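Side-chain contact in RegF protein (Neisseria gonorrhoeae, PDB 4HOJ), which is a stringent starvation protein A of the glutathione S-transferase superfamily that binds glutathione and calcium and probably acts in the starvation response: residues V168-G171 / P176-K179. Numbering follows the deposited sequence.
Sequences VKLG and PLLK
The closest approaches all run through one methyl of L170, CD1. CD1 of L170 lies 3.8 Å from CD2 of L178 and 4.0 Å from CD2 of L177. The methine carbon of L178 is also near, with CG 4.1 Å from L170 CD1. The L170 methyl therefore meets two consecutive leucines of helix 175-185. The L170 side chain runs at about a right angle to that of L177 and obliquely to that of L178.

L177 and L178 leave the helix with different first torsions, CG anti to the backbone N in L177 (chi1 179°) and anti to the carbonyl carbon in L178 (chi1 -67°), and their CD2 methyls still converge on L170 CD1. In L170 CG is likewise anti to the carbonyl carbon (chi1 -54°). The backbones stay apart, with 9.2 Å between CA of L170 and CA of L178.

Around this group, L131 of helix 117-134 touches both L170 and L177, T132 touches L170, and L163 touches L170 and L178. Two hydrogen bonds, G171 N to T132 OG1 and L177 N to S135 OG, tie the loop and the helix start to the end of helix 117-134 and the residue just after it. L178 also belongs to a calcium site with E182.

The contact joins the loop after helix 151-161 to the first turn of helix 175-185, within the C-terminal, all-helical part of the glutathione transferase fold. It lies near the surface and buries 105 Å² in total. Between the two segments the attraction is apolar, from dispersion and the hydrophobic effect, and such methyl contacts impose little directionality.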
loop_
_atom_site.group_PDB
_atom_site.type_symbol
_atom_site.label_atom_id
_atom_site.label_comp_id
_atom_site.label_asym_id
_atom_site.label_seq_id
_atom_site.Cartn_x
_atom_site.Cartn_y
_atom_site.Cartn_z
ATOM N N VAL A 168 25.679 -3.273 3.270
ATOM C CA VAL A 168 25.257 -3.339 1.889
ATOM C C VAL A 168 26.334 -2.697 1.054
ATOM O O VAL A 168 26.752 -1.568 1.314
ATOM C CB VAL A 168 23.953 -2.589 1.671
ATOM C CG1 VAL A 168 23.669 -2.411 0.128
ATOM C CG2 VAL A 168 22.811 -3.357 2.326
ATOM N N LYS A 169 26.770 -3.437 0.038
ATOM C CA LYS A 169 27.778 -2.987 -0.900
ATOM C C LYS A 169 27.112 -2.729 -2.261
ATOM O O LYS A 169 26.408 -3.602 -2.782
ATOM C CB LYS A 169 28.870 -4.062 -1.007
ATOM C CG LYS A 169 28.421 -5.464 -0.526
ATOM C CD LYS A 169 29.613 -6.423 -0.289
ATOM C CE LYS A 169 30.409 -6.045 0.964
ATOM N NZ LYS A 169 31.475 -7.041 1.286
ATOM N N LEU A 170 27.275 -1.518 -2.800
ATOM C CA LEU A 170 26.716 -1.186 -4.123
ATOM C C LEU A 170 27.769 -1.228 -5.211
ATOM O O LEU A 170 28.938 -1.002 -4.932
ATOM C CB LEU A 170 26.117 0.223 -4.142
ATOM C CG LEU A 170 25.081 0.565 -3.073
ATOM C CD1 LEU A 170 24.591 1.972 -3.236
ATOM C CD2 LEU A 170 23.902 -0.420 -3.103
ATOM N N GLY A 171 27.341 -1.471 -6.450
ATOM C CA GLY A 171 28.231 -1.367 -7.590
ATOM C C GLY A 171 28.795 0.045 -7.758
ATOM O O GLY A 171 28.196 1.040 -7.320
ATOM N N PRO A 176 25.888 7.721 -8.561
ATOM C CA PRO A 176 24.829 8.742 -8.572
ATOM C C PRO A 176 23.822 8.598 -7.436
ATOM O O PRO A 176 23.412 9.608 -6.862
ATOM C CB PRO A 176 24.149 8.521 -9.928
ATOM C CG PRO A 176 25.246 8.073 -10.798
ATOM C CD PRO A 176 26.072 7.160 -9.924
ATOM N N LEU A 177 23.441 7.370 -7.107
ATOM C CA LEU A 177 22.573 7.137 -5.963
ATOM C C LEU A 177 23.223 7.626 -4.656
ATOM O O LEU A 177 22.561 8.182 -3.764
ATOM C CB LEU A 177 22.242 5.654 -5.871
ATOM C CG LEU A 177 21.343 5.297 -4.690
ATOM C CD1 LEU A 177 19.978 5.926 -4.860
ATOM C CD2 LEU A 177 21.269 3.781 -4.482
ATOM N N LEU A 178 24.521 7.403 -4.502
ATOM C CA LEU A 178 25.182 7.804 -3.257
ATOM C C LEU A 178 25.308 9.334 -3.154
ATOM O O LEU A 178 25.193 9.882 -2.052
ATOM C CB LEU A 178 26.569 7.153 -3.154
ATOM C CG LEU A 178 26.505 5.620 -2.983
ATOM C CD1 LEU A 178 27.916 5.061 -2.904
ATOM C CD2 LEU A 178 25.743 5.248 -1.750
ATOM N N LYS A 179 25.501 10.006 -4.279
ATOM C CA LYS A 179 25.561 11.469 -4.275
ATOM C C LYS A 179 24.180 12.020 -3.913
ATOM O O LYS A 179 24.062 12.942 -3.088
ATOM C CB LYS A 179 26.038 12.007 -5.630
ATOM C CG LYS A 179 25.922 13.540 -5.740
ATOM C CD LYS A 179 26.694 14.131 -6.896
ATOM C CE LYS A 179 26.374 15.616 -7.037
ATOM N NZ LYS A 179 27.403 16.320 -7.832
#